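Local coordinates for hypothetical protein (Burkholderia xenovorans, PDB 2O8Q) that is of unknown function but has a cupin-like fold that holds a nickel ion, consistent with a metal-dependent role, at residues P56-V70 and E88-R102. Sequence-based numbering, arbitrary orientation.
Sequences PTWHTHTVGFQLFYV and EAGGSAFQPPGVRHR. With NI (nickel (II) ion), chain C.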
ATOM      1  N   PRO A  56      12.844  25.904 -10.114  1.00 33.30           N
ATOM      2  CA  PRO A  56      12.979  24.601  -9.446  1.00 29.88           C
ATOM      3  C   PRO A  56      13.051  24.780  -7.934  1.00 28.50           C
ATOM      4  O   PRO A  56      14.003  25.374  -7.412  1.00 34.92           O
ATOM      5  CB  PRO A  56      14.303  24.038 -10.010  1.00 29.42           C
ATOM      6  CG  PRO A  56      14.910  25.091 -10.805  1.00 36.96           C
ATOM      7  CD  PRO A  56      14.147  26.373 -10.605  1.00 32.76           C
ATOM      8  N   THR A  57      12.039  24.252  -7.244  1.00 22.67           N
ATOM      9  CA  THR A  57      11.880  24.434  -5.817  1.00 20.99           C
ATOM     10  C   THR A  57      11.971  23.080  -5.109  1.00 17.80           C
ATOM     11  O   THR A  57      11.218  22.182  -5.473  1.00 21.19           O
ATOM     12  CB  THR A  57      10.495  25.039  -5.578  1.00 22.77           C
ATOM     13  OG1 THR A  57      10.405  26.240  -6.368  1.00 32.91           O
ATOM     14  CG2 THR A  57      10.328  25.385  -4.152  1.00 24.13           C
ATOM     15  N   TRP A  58      12.925  22.939  -4.179  1.00 20.48           N
ATOM     16  CA  TRP A  58      13.018  21.732  -3.354  1.00 19.54           C
ATOM     17  C   TRP A  58      11.717  21.530  -2.612  1.00 20.34           C
ATOM     18  O   TRP A  58      11.171  22.451  -2.005  1.00 20.18           O
ATOM     19  CB  TRP A  58      14.164  21.832  -2.375  1.00 21.14           C
ATOM     20  CG  TRP A  58      15.516  21.709  -2.997  1.00 20.26           C
ATOM     21  CD1 TRP A  58      16.394  22.743  -3.264  1.00 21.12           C
ATOM     22  CD2 TRP A  58      16.218  20.506  -3.368  1.00 21.79           C
ATOM     23  NE1 TRP A  58      17.558  22.264  -3.810  1.00 22.43           N
ATOM     24  CE2 TRP A  58      17.503  20.899  -3.841  1.00 18.67           C
ATOM     25  CE3 TRP A  58      15.916  19.138  -3.312  1.00 21.58           C
ATOM     26  CZ2 TRP A  58      18.433  19.982  -4.294  1.00 20.71           C
ATOM     27  CZ3 TRP A  58      16.850  18.240  -3.726  1.00 21.50           C
ATOM     28  CH2 TRP A  58      18.079  18.658  -4.241  1.00 23.31           C
ATOM     29  N   HIS A  59      11.192  20.309  -2.648  1.00 18.52           N
ATOM     30  CA  HIS A  59       9.918  20.026  -2.016  1.00 19.39           C
ATOM     31  C   HIS A  59       9.841  18.534  -1.692  1.00 19.12           C
ATOM     32  O   HIS A  59      10.705  17.747  -2.080  1.00 18.38           O
ATOM     33  CB  HIS A  59       8.733  20.436  -2.927  1.00 19.23           C
ATOM     34  CG  HIS A  59       8.655  19.660  -4.203  1.00 19.26           C
ATOM     35  ND1 HIS A  59       9.366  20.028  -5.328  1.00 18.30           N
ATOM     36  CD2 HIS A  59       7.967  18.546  -4.539  1.00 18.33           C
ATOM     37  CE1 HIS A  59       9.097  19.176  -6.303  1.00 19.81           C
ATOM     38  NE2 HIS A  59       8.251  18.265  -5.856  1.00 18.41           N
ATOM     39  N   THR A  60       8.779  18.172  -0.977  1.00 18.57           N
ATOM     40  CA  THR A  60       8.448  16.810  -0.633  1.00 18.77           C
ATOM     41  C   THR A  60       6.949  16.588  -0.844  1.00 18.97           C
ATOM     42  O   THR A  60       6.155  17.523  -0.836  1.00 20.14           O
ATOM     43  CB  THR A  60       8.765  16.492   0.845  1.00 19.94           C
ATOM     44  OG1 THR A  60       7.910  17.287   1.699  1.00 24.00           O
ATOM     45  CG2 THR A  60      10.214  16.813   1.183  1.00 20.46           C
ATOM     46  N   HIS A  61       6.597  15.333  -0.989  1.00 18.87           N
ATOM     47  CA  HIS A  61       5.195  14.915  -1.069  1.00 19.02           C
ATOM     48  C   HIS A  61       4.871  13.937   0.040  1.00 20.43           C
ATOM     49  O   HIS A  61       5.694  13.081   0.355  1.00 19.64           O
ATOM     50  CB  HIS A  61       4.880  14.268  -2.410  1.00 18.91           C
ATOM     51  CG  HIS A  61       5.317  15.082  -3.583  1.00 18.14           C
ATOM     52  ND1 HIS A  61       4.734  16.283  -3.921  1.00 20.38           N
ATOM     53  CD2 HIS A  61       6.288  14.849  -4.489  1.00 21.41           C
ATOM     54  CE1 HIS A  61       5.363  16.781  -4.983  1.00 18.22           C
ATOM     55  NE2 HIS A  61       6.320  15.934  -5.343  1.00 17.92           N
ATOM     56  N   THR A  62       3.648  14.017   0.564  1.00 21.02           N
ATOM     57  CA  THR A  62       3.222  13.089   1.641  1.00 20.51           C
ATOM     58  C   THR A  62       2.691  11.784   1.043  1.00 22.60           C
ATOM     59  O   THR A  62       1.503  11.485   1.088  1.00 26.90           O
ATOM     60  CB  THR A  62       2.196  13.749   2.637  1.00 27.10           C
ATOM     61  OG1 THR A  62       0.929  13.994   1.970  1.00 30.09           O
ATOM     62  CG2 THR A  62       2.717  14.963   3.193  1.00 24.08           C
ATOM     63  N   VAL A  63       3.558  11.030   0.423  1.00 22.13           N
ATOM     64  CA  VAL A  63       3.196   9.843  -0.282  1.00 21.81           C
ATOM     65  C   VAL A  63       3.832   8.645   0.369  1.00 24.22           C
ATOM     66  O   VAL A  63       4.935   8.776   1.012  1.00 24.95           O
ATOM     67  CB  VAL A  63       3.678   9.889  -1.776  1.00 22.04           C
ATOM     68  CG1 VAL A  63       2.914  10.918  -2.491  1.00 24.33           C
ATOM     69  CG2 VAL A  63       5.200  10.051  -1.923  1.00 22.12           C
ATOM     70  N   GLY A  64       3.171   7.488   0.237  1.00 19.15           N
ATOM     71  CA  GLY A  64       3.819   6.246   0.514  1.00 20.91           C
ATOM     72  C   GLY A  64       4.517   6.113  -0.862  1.00 28.04           C
ATOM     73  O   GLY A  64       5.524   6.800  -1.170  1.00 31.90           O
ATOM     74  N   PHE A  65       3.880   5.419  -1.759  1.00 19.35           N
ATOM     75  CA  PHE A  65       4.469   4.919  -2.961  1.00 17.65           C
ATOM     76  C   PHE A  65       4.460   6.021  -4.014  1.00 18.21           C
ATOM     77  O   PHE A  65       3.439   6.706  -4.183  1.00 19.25           O
ATOM     78  CB  PHE A  65       3.667   3.720  -3.479  1.00 18.70           C
ATOM     79  CG  PHE A  65       4.233   3.129  -4.716  1.00 18.25           C
ATOM     80  CD1 PHE A  65       5.455   2.456  -4.667  1.00 20.01           C
ATOM     81  CD2 PHE A  65       3.607   3.306  -5.930  1.00 18.68           C
ATOM     82  CE1 PHE A  65       6.027   1.951  -5.810  1.00 21.72           C
ATOM     83  CE2 PHE A  65       4.197   2.776  -7.088  1.00 19.37           C
ATOM     84  CZ  PHE A  65       5.362   2.096  -7.014  1.00 18.53           C
ATOM     85  N   GLN A  66       5.581   6.182  -4.707  1.00 18.47           N
ATOM     86  CA  GLN A  66       5.597   7.102  -5.805  1.00 17.59           C
ATOM     87  C   GLN A  66       6.594   6.678  -6.909  1.00 17.62           C
ATOM     88  O   GLN A  66       7.769   6.524  -6.656  1.00 19.15           O
ATOM     89  CB  GLN A  66       5.973   8.511  -5.301  1.00 18.15           C
ATOM     90  CG  GLN A  66       5.884   9.559  -6.396  1.00 18.08           C
ATOM     91  CD  GLN A  66       5.986  10.972  -5.816  1.00 19.47           C
ATOM     92  OE1 GLN A  66       6.886  11.239  -5.006  1.00 19.53           O
ATOM     93  NE2 GLN A  66       5.058  11.872  -6.247  1.00 20.29           N
ATOM     94  N   LEU A  67       6.071   6.505  -8.130  1.00 17.85           N
ATOM     95  CA  LEU A  67       6.901   6.090  -9.264  1.00 17.40           C
ATOM     96  C   LEU A  67       6.590   6.890 -10.498  1.00 18.47           C
ATOM     97  O   LEU A  67       5.413   7.116 -10.793  1.00 18.69           O
ATOM     98  CB  LEU A  67       6.607   4.611  -9.613  1.00 18.25           C
ATOM     99  CG  LEU A  67       7.404   3.941 -10.740  1.00 19.40           C
ATOM    100  CD1 LEU A  67       8.923   3.881 -10.501  1.00 19.80           C
ATOM    101  CD2 LEU A  67       6.866   2.510 -10.992  1.00 20.04           C
ATOM    102  N   PHE A  68       7.625   7.318 -11.235  1.00 18.21           N
ATOM    103  CA  PHE A  68       7.465   7.963 -12.534  1.00 18.78           C
ATOM    104  C   PHE A  68       8.074   7.066 -13.602  1.00 19.42           C
ATOM    105  O   PHE A  68       9.159   6.471 -13.393  1.00 19.53           O
ATOM    106  CB  PHE A  68       8.229   9.289 -12.572  1.00 17.44           C
ATOM    107  CG  PHE A  68       7.623  10.306 -11.653  1.00 19.93           C
ATOM    108  CD1 PHE A  68       6.521  11.061 -12.045  1.00 22.74           C
ATOM    109  CD2 PHE A  68       8.029  10.390 -10.347  1.00 23.07           C
ATOM    110  CE1 PHE A  68       5.919  11.935 -11.167  1.00 25.19           C
ATOM    111  CE2 PHE A  68       7.413  11.266  -9.493  1.00 23.77           C
ATOM    112  CZ  PHE A  68       6.364  12.017  -9.883  1.00 24.70           C
ATOM    113  N   TYR A  69       7.369   6.985 -14.725  1.00 18.97           N
ATOM    114  CA  TYR A  69       7.860   6.276 -15.929  1.00 18.42           C
ATOM    115  C   TYR A  69       7.715   7.214 -17.114  1.00 19.68           C
ATOM    116  O   TYR A  69       6.650   7.601 -17.463  1.00 18.42           O
ATOM    117  CB  TYR A  69       7.111   4.957 -16.163  1.00 19.72           C
ATOM    118  CG  TYR A  69       7.723   4.088 -17.240  1.00 17.46           C
ATOM    119  CD1 TYR A  69       7.423   4.335 -18.567  1.00 19.50           C
ATOM    120  CD2 TYR A  69       8.642   3.101 -16.937  1.00 19.17           C
ATOM    121  CE1 TYR A  69       8.004   3.564 -19.559  1.00 18.28           C
ATOM    122  CE2 TYR A  69       9.204   2.328 -17.910  1.00 18.50           C
ATOM    123  CZ  TYR A  69       8.899   2.561 -19.224  1.00 18.40           C
ATOM    124  OH  TYR A  69       9.487   1.791 -20.223  1.00 18.65           O
ATOM    125  N   VAL A  70       8.832   7.582 -17.723  1.00 18.71           N
ATOM    126  CA  VAL A  70       8.815   8.537 -18.831  1.00 18.00           C
ATOM    127  C   VAL A  70       8.377   7.874 -20.128  1.00 18.96           C
ATOM    128  O   VAL A  70       8.952   6.883 -20.582  1.00 18.91           O
ATOM    129  CB  VAL A  70      10.169   9.238 -19.005  1.00 18.73           C
ATOM    130  CG1 VAL A  70      10.070  10.240 -20.176  1.00 19.26           C
ATOM    131  CG2 VAL A  70      10.563   9.929 -17.706  1.00 19.93           C
ATOM    132  N   GLU A  88      15.033   9.858 -19.960  1.00 19.10           N
ATOM    133  CA  GLU A  88      14.446   9.920 -21.290  1.00 18.05           C
ATOM    134  C   GLU A  88      13.350   8.863 -21.356  1.00 19.48           C
ATOM    135  O   GLU A  88      13.124   8.154 -20.359  1.00 19.28           O
ATOM    136  CB  GLU A  88      15.495   9.586 -22.357  1.00 20.44           C
ATOM    137  CG  GLU A  88      16.707  10.469 -22.383  1.00 21.97           C
ATOM    138  CD  GLU A  88      17.661  10.011 -23.479  1.00 23.42           C
ATOM    139  OE1 GLU A  88      17.460  10.450 -24.618  1.00 30.78           O
ATOM    140  OE2 GLU A  88      18.574   9.211 -23.192  1.00 31.43           O
ATOM    141  N   ALA A  89      12.721   8.698 -22.523  1.00 19.03           N
ATOM    142  CA  ALA A  89      11.657   7.671 -22.643  1.00 19.50           C
ATOM    143  C   ALA A  89      12.190   6.318 -22.155  1.00 19.11           C
ATOM    144  O   ALA A  89      13.322   5.919 -22.536  1.00 19.61           O
ATOM    145  CB  ALA A  89      11.117   7.565 -24.069  1.00 20.77           C
ATOM    146  N   GLY A  90      11.376   5.619 -21.354  1.00 19.43           N
ATOM    147  CA  GLY A  90      11.743   4.308 -20.839  1.00 17.48           C
ATOM    148  C   GLY A  90      12.410   4.405 -19.491  1.00 19.01           C
ATOM    149  O   GLY A  90      12.610   3.394 -18.864  1.00 19.00           O
ATOM    150  N   GLY A  91      12.801   5.618 -19.084  1.00 19.36           N
ATOM    151  CA  GLY A  91      13.426   5.833 -17.784  1.00 17.19           C
ATOM    152  C   GLY A  91      12.399   5.881 -16.672  1.00 17.79           C
ATOM    153  O   GLY A  91      11.259   6.345 -16.883  1.00 17.91           O
ATOM    154  N   SER A  92      12.798   5.457 -15.476  1.00 19.07           N
ATOM    155  CA  SER A  92      11.890   5.446 -14.342  1.00 18.31           C
ATOM    156  C   SER A  92      12.588   5.960 -13.119  1.00 18.81           C
ATOM    157  O   SER A  92      13.818   5.819 -12.979  1.00 18.79           O
ATOM    158  CB  SER A  92      11.393   4.033 -14.099  1.00 20.14           C
ATOM    159  OG  SER A  92      12.434   3.100 -13.867  1.00 19.34           O
ATOM    160  N   ALA A  93      11.809   6.597 -12.242  1.00 17.92           N
ATOM    161  CA  ALA A  93      12.328   7.087 -10.997  1.00 16.33           C
ATOM    162  C   ALA A  93      11.360   6.719  -9.892  1.00 18.91           C
ATOM    163  O   ALA A  93      10.210   7.179  -9.871  1.00 19.08           O
ATOM    164  CB  ALA A  93      12.519   8.614 -11.003  1.00 19.30           C
ATOM    165  N   PHE A  94      11.837   5.907  -8.958  1.00 17.36           N
ATOM    166  CA  PHE A  94      11.107   5.582  -7.736  1.00 17.90           C
ATOM    167  C   PHE A  94      11.553   6.610  -6.677  1.00 17.22           C
ATOM    168  O   PHE A  94      12.754   6.734  -6.392  1.00 18.09           O
ATOM    169  CB  PHE A  94      11.414   4.161  -7.264  1.00 19.77           C
ATOM    170  CG  PHE A  94      10.973   3.891  -5.844  1.00 18.34           C
ATOM    171  CD1 PHE A  94       9.630   3.725  -5.520  1.00 18.76           C
ATOM    172  CD2 PHE A  94      11.881   3.943  -4.825  1.00 19.43           C
ATOM    173  CE1 PHE A  94       9.252   3.550  -4.200  1.00 19.46           C
ATOM    174  CE2 PHE A  94      11.457   3.775  -3.524  1.00 20.37           C
ATOM    175  CZ  PHE A  94      10.172   3.581  -3.250  1.00 21.19           C
ATOM    176  N   GLN A  95      10.562   7.339  -6.119  1.00 17.56           N
ATOM    177  CA  GLN A  95      10.815   8.390  -5.161  1.00 17.43           C
ATOM    178  C   GLN A  95      10.340   7.906  -3.794  1.00 17.24           C
ATOM    179  O   GLN A  95       9.158   7.788  -3.549  1.00 18.91           O
ATOM    180  CB  GLN A  95      10.099   9.655  -5.509  1.00 18.01           C
ATOM    181  CG  GLN A  95      10.560  10.205  -6.837  1.00 17.91           C
ATOM    182  CD  GLN A  95      10.081  11.638  -7.125  1.00 21.84           C
ATOM    183  OE1 GLN A  95       9.165  12.210  -6.427  1.00 23.57           O
ATOM    184  NE2 GLN A  95      10.697  12.252  -8.141  1.00 21.22           N
ATOM    185  N   PRO A  96      11.281   7.693  -2.889  1.00 18.02           N
ATOM    186  CA  PRO A  96      10.904   7.256  -1.557  1.00 18.26           C
ATOM    187  C   PRO A  96       9.946   8.208  -0.862  1.00 18.53           C
ATOM    188  O   PRO A  96       9.930   9.414  -1.137  1.00 18.07           O
ATOM    189  CB  PRO A  96      12.270   7.244  -0.767  1.00 20.24           C
ATOM    190  CG  PRO A  96      13.293   7.056  -1.820  1.00 21.34           C
ATOM    191  CD  PRO A  96      12.769   7.731  -3.053  1.00 18.58           C
ATOM    192  N   PRO A  97       9.190   7.687   0.091  1.00 18.45           N
ATOM    193  CA  PRO A  97       8.259   8.534   0.830  1.00 18.95           C
ATOM    194  C   PRO A  97       8.887   9.823   1.364  1.00 18.16           C
ATOM    195  O   PRO A  97       9.852   9.796   2.122  1.00 19.83           O
ATOM    196  CB  PRO A  97       7.816   7.600   1.996  1.00 17.91           C
ATOM    197  CG  PRO A  97       7.863   6.249   1.387  1.00 19.60           C
ATOM    198  CD  PRO A  97       9.137   6.274   0.549  1.00 19.13           C
ATOM    199  N   GLY A  98       8.363  10.949   0.914  1.00 20.46           N
ATOM    200  CA  GLY A  98       8.809  12.235   1.393  1.00 19.58           C
ATOM    201  C   GLY A  98      10.212  12.696   1.006  1.00 19.44           C
ATOM    202  O   GLY A  98      10.756  13.630   1.592  1.00 21.92           O
ATOM    203  N   VAL A  99      10.815  12.034   0.012  1.00 18.14           N
ATOM    204  CA  VAL A  99      12.166  12.389  -0.390  1.00 18.89           C
ATOM    205  C   VAL A  99      12.218  13.856  -0.827  1.00 18.73           C
ATOM    206  O   VAL A  99      11.287  14.315  -1.515  1.00 18.65           O
ATOM    207  CB  VAL A  99      12.726  11.450  -1.505  1.00 18.95           C
ATOM    208  CG1 VAL A  99      12.043  11.611  -2.803  1.00 19.60           C
ATOM    209  CG2 VAL A  99      14.242  11.674  -1.711  1.00 21.92           C
ATOM    210  N   ARG A 100      13.264  14.582  -0.410  1.00 19.39           N
ATOM    211  CA  ARG A 100      13.441  15.962  -0.849  1.00 18.29           C
ATOM    212  C   ARG A 100      13.952  15.952  -2.264  1.00 19.09           C
ATOM    213  O   ARG A 100      14.928  15.274  -2.579  1.00 20.07           O
ATOM    214  CB  ARG A 100      14.370  16.740   0.073  1.00 20.38           C
ATOM    215  CG  ARG A 100      13.842  16.935   1.462  1.00 23.26           C
ATOM    216  CD  ARG A 100      14.857  17.760   2.268  1.00 29.11           C
ATOM    217  NE  ARG A 100      14.494  17.866   3.664  1.00 34.46           N
ATOM    218  CZ  ARG A 100      14.746  16.934   4.588  1.00 52.39           C
ATOM    219  NH1 ARG A 100      15.361  15.789   4.274  1.00 53.24           N
ATOM    220  NH2 ARG A 100      14.364  17.141   5.844  1.00 56.12           N
ATOM    221  N   HIS A 101      13.253  16.659  -3.139  1.00 18.55           N
ATOM    222  CA  HIS A 101      13.592  16.633  -4.563  1.00 19.86           C
ATOM    223  C   HIS A 101      13.089  17.874  -5.276  1.00 21.30           C
ATOM    224  O   HIS A 101      12.343  18.682  -4.738  1.00 18.84           O
ATOM    225  CB  HIS A 101      13.033  15.389  -5.242  1.00 20.19           C
ATOM    226  CG  HIS A 101      11.544  15.386  -5.288  1.00 17.79           C
ATOM    227  ND1 HIS A 101      10.763  15.207  -4.163  1.00 18.22           N
ATOM    228  CD2 HIS A 101      10.679  15.628  -6.309  1.00 18.98           C
ATOM    229  CE1 HIS A 101       9.489  15.345  -4.503  1.00 17.99           C
ATOM    230  NE2 HIS A 101       9.411  15.579  -5.798  1.00 19.66           N
ATOM    231  N   ARG A 102      13.512  18.033  -6.525  1.00 20.68           N
ATOM    232  CA  ARG A 102      12.995  19.125  -7.329  1.00 20.30           C
ATOM    233  C   ARG A 102      13.143  18.718  -8.794  1.00 18.36           C
ATOM    234  O   ARG A 102      13.879  17.770  -9.095  1.00 21.22           O
ATOM    235  CB  ARG A 102      13.713  20.446  -7.000  1.00 20.93           C
ATOM    236  CG  ARG A 102      15.202  20.458  -7.269  1.00 16.51           C
ATOM    237  CD  ARG A 102      15.826  21.811  -6.997  1.00 20.44           C
ATOM    238  NE  ARG A 102      17.275  21.824  -7.153  1.00 22.99           N
ATOM    239  CZ  ARG A 102      18.001  22.942  -7.128  1.00 28.18           C
ATOM    240  NH1 ARG A 102      17.382  24.111  -6.960  1.00 28.00           N
ATOM    241  NH2 ARG A 102      19.327  22.899  -7.262  1.00 29.49           N
TER
HETATM  242 NI    NI C 300       7.725  16.466  -6.784  1.00 18.21          NI
HETATM  243  O   HOH W   1       8.674  13.580  -1.782  1.00 18.80           O
HETATM  244  O   HOH W   2       7.596   5.745  -2.519  1.00 19.97           O
HETATM  245  O   HOH W   3       8.180  11.017  -2.583  1.00 19.11           O
HETATM  246  O   HOH W   4       7.238  14.629  -7.736  1.00 17.80           O
HETATM  247  O   HOH W   5       6.215  17.501  -7.912  1.00 22.96           O
HETATM  248  O   HOH W   6       8.967  16.911  -8.482  1.00 19.70           O
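His59 and His61 of segment 56-70 and His101 of segment 88-102 meet at the nickel ion, each bonding it through NE2; His59 NE2 lies 2.1 Å from the metal, and three waters complete the six ligands. Imidazole suits this place because one nitrogen can bind the metal while the other is steered by the protein. His59 ND1 donates to Thr57 O (2.8 Å) almost straight, at 176° and in the ring plane, and His101 ND1 donates to Val99 O; His61 ND1 is hydrogen-bonded to Thr123 OG1. These second-shell bonds help to set the ring rotations, with each NE2 turned to the ion. His59 (chi1 64°) and, likewise, His101 tuck CG between backbone N and carbonyl carbon, turning both imidazoles toward the metal, while His59 N bonds His101 O (2.9 Å) and His101 N returns to His59 O.

Beside this pair, Arg102 CD makes a CH-pi contact 3.6 Å from the centroid of the five-membered ring of Trp58. The long, extended arginine lets its flat guanidinium lie 17° from parallel over the broad indole while NH2 reaches Glu78 in a salt bridge. Farther along, antiparallel strands 66-70 and 92-94 pair through Phe68 N to Ala93 O (2.9 Å) and the reciprocal bond. A cupin metal site results: no carboxylate is among the six ligands, and nickel would probably polarise the waters, whose positions an added ligand might take, though none is known.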